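Local coordinates for proline dehydrogenase (Deinococcus radiodurans, PDB 4H6Q), which oxidises L-proline to (S)-1-pyrroline-5-carboxylate with FAD as cofactor, passing the electrons to a quinone in the first step of proline degradation, at residues 52-66 against 277-290. Sequence-based numbering, arbitrary orientation.
Sequences LERDGIAGNLDLLGE and VRVYLPYGRDWYAY. With TFB (tetrahydrofuran-2-carboxylic acid), chain D.
D62 meets the hydroxyl end of Y280, and tetrahydrofuran-2-carboxylic acid lies over one face of the ring. D62 CG lies 3.0 Å from Y280 OH, yet neither carboxylate oxygen has a bonding angle to that hydroxyl, which is hydrogen-bonded instead to D137, the active-site aspartate by similarity. The ligand's CG sits 3.3 Å over the Y280 ring plane, displaced from the ring centre toward CZ. Y280 projects from the same sheet face as N60 and D62, and its chi1 of -167°, with CG anti to the backbone N, carries the ring to D62 and the ligand; N60 ND2 comes within 3.5 Å of Y280 CD1, and N60 OD1 is held by S98. A leucine at Y280 would probably leave D137 without its hydroxyl partner and the ligand without a flat surface to pack on.

Further along, L64 CD2 packs 3.5 Å from Y290 CB, at the root of a ring whose CD1 approaches ligand OXT. Near the strand starts, R278 NH1 donates to G59 O at 2.9 Å, that oxygen only 4° out of the guanidinium plane, and R278 NE bridges to E255. Seven backbone N-H...O bonds, from A58 N to V277 O through L64 N to Y283 O at 2.8 Å, establish a parallel pairing with axes 27° apart. Strand 58-63 thus meets strand 277-283, the first and last strands closing the beta8-alpha8 barrel of proline dehydrogenase beside its substrate pocket.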
loop_
_atom_site.group_PDB
_atom_site.type_symbol
_atom_site.label_atom_id
_atom_site.label_comp_id
_atom_site.label_asym_id
_atom_site.label_seq_id
_atom_site.Cartn_x
_atom_site.Cartn_y
_atom_site.Cartn_z
ATOM N N LEU A 52 2.768 16.218 5.440
ATOM C CA LEU A 52 2.616 15.952 4.013
ATOM C C LEU A 52 1.503 16.811 3.410
ATOM O O LEU A 52 1.670 17.387 2.324
ATOM C CB LEU A 52 2.309 14.462 3.752
ATOM C CG LEU A 52 3.473 13.497 3.961
ATOM C CD1 LEU A 52 2.932 12.066 4.049
ATOM C CD2 LEU A 52 4.457 13.615 2.804
ATOM N N GLU A 53 0.368 16.918 4.101
ATOM C CA GLU A 53 -0.785 17.669 3.566
ATOM C C GLU A 53 -0.468 19.143 3.429
ATOM O O GLU A 53 -0.939 19.789 2.487
ATOM C CB GLU A 53 -2.044 17.417 4.438
ATOM C CG GLU A 53 -2.601 15.964 4.282
ATOM C CD GLU A 53 -4.039 15.714 4.841
ATOM O OE1 GLU A 53 -4.659 16.599 5.461
ATOM O OE2 GLU A 53 -4.581 14.609 4.603
ATOM N N ARG A 54 0.355 19.673 4.339
ATOM C CA ARG A 54 0.774 21.074 4.207
ATOM C C ARG A 54 1.587 21.321 2.916
ATOM O O ARG A 54 1.649 22.461 2.408
ATOM C CB ARG A 54 1.510 21.599 5.474
ATOM C CG ARG A 54 0.587 21.715 6.694
ATOM C CD ARG A 54 1.235 22.424 7.885
ATOM N NE ARG A 54 2.366 21.677 8.414
ATOM C CZ ARG A 54 2.320 20.841 9.459
ATOM N NH1 ARG A 54 1.197 20.599 10.113
ATOM N NH2 ARG A 54 3.425 20.249 9.879
ATOM N N ASP A 55 2.171 20.260 2.366
ATOM C CA ASP A 55 2.935 20.332 1.113
ATOM C C ASP A 55 2.125 19.784 -0.088
ATOM O O ASP A 55 2.670 19.534 -1.173
ATOM C CB ASP A 55 4.223 19.507 1.237
ATOM C CG ASP A 55 5.320 20.209 2.040
ATOM O OD1 ASP A 55 5.214 21.425 2.267
ATOM O OD2 ASP A 55 6.305 19.539 2.443
ATOM N N GLY A 56 0.824 19.625 0.082
ATOM C CA GLY A 56 -0.053 19.248 -1.017
ATOM C C GLY A 56 0.003 17.755 -1.323
ATOM O O GLY A 56 -0.435 17.342 -2.386
ATOM N N ILE A 57 0.496 16.944 -0.402
ATOM C CA ILE A 57 0.655 15.497 -0.600
ATOM C C ILE A 57 -0.278 14.783 0.361
ATOM O O ILE A 57 -0.367 15.129 1.537
ATOM C CB ILE A 57 2.123 15.115 -0.358
ATOM C CG1 ILE A 57 3.044 15.848 -1.372
ATOM C CG2 ILE A 57 2.314 13.579 -0.450
ATOM C CD1 ILE A 57 4.511 15.835 -0.932
ATOM N N ALA A 58 -0.987 13.771 -0.151
ATOM C CA ALA A 58 -1.897 12.974 0.656
ATOM C C ALA A 58 -1.160 11.838 1.383
ATOM O O ALA A 58 -0.005 11.475 1.010
ATOM C CB ALA A 58 -3.028 12.395 -0.241
ATOM N N GLY A 59 -1.778 11.269 2.431
ATOM C CA GLY A 59 -1.155 10.177 3.168
ATOM C C GLY A 59 -1.916 8.852 3.002
ATOM O O GLY A 59 -3.126 8.795 2.730
ATOM N N ASN A 60 -1.176 7.780 3.202
ATOM C CA ASN A 60 -1.705 6.419 3.131
ATOM C C ASN A 60 -1.069 5.711 4.336
ATOM O O ASN A 60 0.116 5.307 4.297
ATOM C CB ASN A 60 -1.256 5.785 1.793
ATOM C CG ASN A 60 -1.522 4.330 1.693
ATOM O OD1 ASN A 60 -2.209 3.718 2.532
ATOM N ND2 ASN A 60 -0.950 3.724 0.636
ATOM N N LEU A 61 -1.815 5.610 5.445
ATOM C CA LEU A 61 -1.263 5.159 6.739
ATOM C C LEU A 61 -1.115 3.637 6.768
ATOM O O LEU A 61 -1.983 2.902 6.290
ATOM C CB LEU A 61 -2.167 5.617 7.889
ATOM C CG LEU A 61 -2.055 7.110 8.194
ATOM C CD1 LEU A 61 -3.357 7.600 8.846
ATOM C CD2 LEU A 61 -0.838 7.324 9.072
ATOM N N ASP A 62 -0.058 3.162 7.430
ATOM C CA ASP A 62 0.105 1.737 7.640
ATOM C C ASP A 62 0.702 1.458 8.995
ATOM O O ASP A 62 1.753 2.017 9.320
ATOM C CB ASP A 62 0.963 1.157 6.513
ATOM C CG ASP A 62 1.365 -0.290 6.744
ATOM O OD1 ASP A 62 0.505 -1.239 6.621
ATOM O OD2 ASP A 62 2.526 -0.503 7.057
ATOM N N LEU A 63 0.046 0.607 9.789
ATOM C CA LEU A 63 0.630 0.091 11.029
ATOM C C LEU A 63 1.537 -1.061 10.668
ATOM O O LEU A 63 1.105 -2.027 10.028
ATOM C CB LEU A 63 -0.472 -0.379 11.976
ATOM C CG LEU A 63 -0.006 -1.083 13.262
ATOM C CD1 LEU A 63 0.835 -0.147 14.159
ATOM C CD2 LEU A 63 -1.218 -1.576 14.043
ATOM N N LEU A 64 2.801 -0.998 11.092
ATOM C CA LEU A 64 3.778 -2.013 10.693
ATOM C C LEU A 64 3.607 -3.345 11.424
ATOM O O LEU A 64 3.265 -3.377 12.610
ATOM C CB LEU A 64 5.197 -1.476 10.930
ATOM C CG LEU A 64 5.590 -0.398 9.891
ATOM C CD1 LEU A 64 6.871 0.343 10.358
ATOM C CD2 LEU A 64 5.739 -0.986 8.473
ATOM N N GLY A 65 3.823 -4.442 10.705
ATOM C CA GLY A 65 3.734 -5.772 11.290
ATOM C C GLY A 65 3.150 -6.749 10.259
ATOM O O GLY A 65 2.369 -6.362 9.390
ATOM N N GLU A 66 3.512 -8.014 10.336
ATOM C CA GLU A 66 3.117 -8.963 9.296
ATOM C C GLU A 66 3.355 -10.404 9.742
ATOM O O GLU A 66 4.161 -10.658 10.669
ATOM C CB GLU A 66 3.915 -8.666 7.986
ATOM C CG GLU A 66 5.438 -8.697 8.171
ATOM C CD GLU A 66 6.163 -8.085 7.020
ATOM O OE1 GLU A 66 7.007 -8.772 6.416
ATOM O OE2 GLU A 66 5.888 -6.906 6.691
ATOM N N VAL A 277 -0.458 13.031 -5.532
ATOM C CA VAL A 277 0.615 12.237 -4.945
ATOM C C VAL A 277 0.145 11.784 -3.565
ATOM O O VAL A 277 -0.364 12.587 -2.779
ATOM C CB VAL A 277 1.914 13.044 -4.778
ATOM C CG1 VAL A 277 3.043 12.164 -4.170
ATOM C CG2 VAL A 277 2.362 13.683 -6.091
ATOM N N ARG A 278 0.313 10.498 -3.246
ATOM C CA ARG A 278 -0.052 9.979 -1.924
ATOM C C ARG A 278 1.076 9.113 -1.412
ATOM O O ARG A 278 1.487 8.161 -2.082
ATOM C CB ARG A 278 -1.353 9.164 -2.011
ATOM C CG ARG A 278 -1.849 8.739 -0.626
ATOM C CD ARG A 278 -3.097 7.865 -0.731
ATOM N NE ARG A 278 -4.272 8.515 -1.356
ATOM C CZ ARG A 278 -5.180 9.236 -0.698
ATOM N NH1 ARG A 278 -5.043 9.515 0.607
ATOM N NH2 ARG A 278 -6.266 9.629 -1.356
ATOM N N VAL A 279 1.572 9.432 -0.219
ATOM C CA VAL A 279 2.741 8.778 0.317
ATOM C C VAL A 279 2.355 7.710 1.317
ATOM O O VAL A 279 1.526 7.930 2.229
ATOM C CB VAL A 279 3.691 9.825 0.976
ATOM C CG1 VAL A 279 4.739 9.190 1.886
ATOM C CG2 VAL A 279 4.352 10.642 -0.121
ATOM N N TYR A 280 2.963 6.508 1.157
ATOM C CA TYR A 280 2.777 5.389 2.065
ATOM C C TYR A 280 3.549 5.701 3.345
ATOM O O TYR A 280 4.783 5.864 3.318
ATOM C CB TYR A 280 3.284 4.115 1.353
ATOM C CG TYR A 280 2.907 2.803 2.008
ATOM C CD1 TYR A 280 1.920 1.965 1.440
ATOM C CD2 TYR A 280 3.581 2.331 3.166
ATOM C CE1 TYR A 280 1.560 0.766 2.014
ATOM C CE2 TYR A 280 3.223 1.120 3.767
ATOM C CZ TYR A 280 2.198 0.357 3.186
ATOM O OH TYR A 280 1.906 -0.810 3.821
ATOM N N LEU A 281 2.810 5.777 4.455
ATOM C CA LEU A 281 3.286 6.383 5.704
ATOM C C LEU A 281 3.192 5.350 6.814
ATOM O O LEU A 281 2.171 5.153 7.430
ATOM C CB LEU A 281 2.474 7.629 6.038
ATOM C CG LEU A 281 3.052 8.587 7.077
ATOM C CD1 LEU A 281 3.069 8.064 8.513
ATOM C CD2 LEU A 281 4.379 9.091 6.625
ATOM N N PRO A 282 4.298 4.599 7.051
ATOM C CA PRO A 282 4.264 3.498 8.032
ATOM C C PRO A 282 4.709 3.948 9.410
ATOM O O PRO A 282 5.523 4.883 9.546
ATOM C CB PRO A 282 5.259 2.514 7.434
ATOM C CG PRO A 282 6.264 3.375 6.728
ATOM C CD PRO A 282 5.596 4.675 6.336
ATOM N N TYR A 283 4.181 3.301 10.453
ATOM C CA TYR A 283 4.594 3.628 11.792
ATOM C C TYR A 283 4.410 2.371 12.656
ATOM O O TYR A 283 3.740 1.408 12.269
ATOM C CB TYR A 283 3.756 4.790 12.382
ATOM C CG TYR A 283 2.349 4.324 12.744
ATOM C CD1 TYR A 283 1.994 3.986 14.075
ATOM C CD2 TYR A 283 1.373 4.157 11.724
ATOM C CE1 TYR A 283 0.737 3.490 14.376
ATOM C CE2 TYR A 283 0.094 3.660 12.024
ATOM C CZ TYR A 283 -0.206 3.308 13.340
ATOM O OH TYR A 283 -1.439 2.799 13.609
ATOM N N GLY A 284 5.016 2.381 13.837
ATOM C CA GLY A 284 4.785 1.365 14.824
ATOM C C GLY A 284 6.088 0.829 15.383
ATOM O O GLY A 284 7.188 1.114 14.915
ATOM N N ARG A 285 5.950 -0.008 16.397
ATOM C CA ARG A 285 7.122 -0.614 17.055
ATOM C C ARG A 285 7.740 -1.780 16.292
ATOM O O ARG A 285 8.914 -2.104 16.477
ATOM C CB ARG A 285 6.764 -1.058 18.479
ATOM C CG ARG A 285 6.477 0.120 19.378
ATOM N N ASP A 286 6.965 -2.437 15.442
ATOM C CA ASP A 286 7.444 -3.640 14.745
ATOM C C ASP A 286 7.911 -3.268 13.322
ATOM O O ASP A 286 7.328 -3.690 12.327
ATOM C CB ASP A 286 6.336 -4.681 14.673
ATOM C CG ASP A 286 6.848 -6.058 14.406
ATOM O OD1 ASP A 286 8.087 -6.234 14.191
ATOM O OD2 ASP A 286 5.978 -6.969 14.421
ATOM N N TRP A 287 8.986 -2.497 13.245
ATOM C CA TRP A 287 9.396 -1.907 11.992
ATOM C C TRP A 287 10.496 -2.658 11.272
ATOM O O TRP A 287 10.875 -2.280 10.171
ATOM C CB TRP A 287 9.832 -0.439 12.199
ATOM C CG TRP A 287 10.717 -0.161 13.416
ATOM C CD1 TRP A 287 10.300 0.267 14.641
ATOM C CD2 TRP A 287 12.150 -0.247 13.501
ATOM N NE1 TRP A 287 11.362 0.425 15.492
ATOM C CE2 TRP A 287 12.516 0.134 14.818
ATOM C CE3 TRP A 287 13.165 -0.632 12.599
ATOM C CZ2 TRP A 287 13.865 0.151 15.253
ATOM C CZ3 TRP A 287 14.489 -0.592 13.031
ATOM C CH2 TRP A 287 14.824 -0.212 14.336
ATOM N N TYR A 288 11.011 -3.731 11.866
ATOM C CA TYR A 288 12.205 -4.417 11.329
ATOM C C TYR A 288 12.018 -5.018 9.947
ATOM O O TYR A 288 12.919 -4.912 9.095
ATOM C CB TYR A 288 12.725 -5.474 12.318
ATOM C CG TYR A 288 13.042 -4.828 13.645
ATOM C CD1 TYR A 288 14.237 -4.125 13.822
ATOM C CD2 TYR A 288 12.117 -4.822 14.675
ATOM C CE1 TYR A 288 14.541 -3.518 14.996
ATOM C CE2 TYR A 288 12.395 -4.187 15.861
ATOM C CZ TYR A 288 13.619 -3.542 16.025
ATOM O OH TYR A 288 13.898 -2.918 17.213
ATOM N N ALA A 289 10.862 -5.626 9.685
ATOM C CA ALA A 289 10.674 -6.304 8.400
ATOM C C ALA A 289 10.618 -5.285 7.242
ATOM O O ALA A 289 11.346 -5.373 6.239
ATOM C CB ALA A 289 9.403 -7.175 8.397
ATOM N N TYR A 290 9.741 -4.293 7.371
ATOM C CA TYR A 290 9.595 -3.250 6.361
ATOM C C TYR A 290 10.936 -2.526 6.164
ATOM O O TYR A 290 11.396 -2.295 5.013
ATOM C CB TYR A 290 8.486 -2.279 6.788
ATOM C CG TYR A 290 8.288 -1.076 5.908
ATOM C CD1 TYR A 290 7.198 -1.028 5.020
ATOM C CD2 TYR A 290 9.119 0.041 5.988
ATOM C CE1 TYR A 290 6.979 0.061 4.211
ATOM C CE2 TYR A 290 8.859 1.179 5.173
ATOM C CZ TYR A 290 7.810 1.146 4.286
ATOM O OH TYR A 290 7.518 2.228 3.459
HETATM O OA TFB D . 4.350 -3.174 0.804
HETATM C CA TFB D . 5.738 -2.878 0.699
HETATM C C TFB D . 6.485 -3.379 1.917
HETATM O OB TFB D . 7.742 -3.441 1.874
HETATM C CB TFB D . 5.858 -1.416 0.611
HETATM C CG TFB D . 4.626 -0.931 1.223
HETATM C CD TFB D . 3.610 -2.002 1.135
HETATM O OXT TFB D . 5.876 -3.743 2.990
HETATM O O HOH W 1 -1.495 15.488 -4.173
HETATM O O HOH W 2 0.769 5.402 -0.971
HETATM O O HOH W 3 4.196 -1.933 14.761
#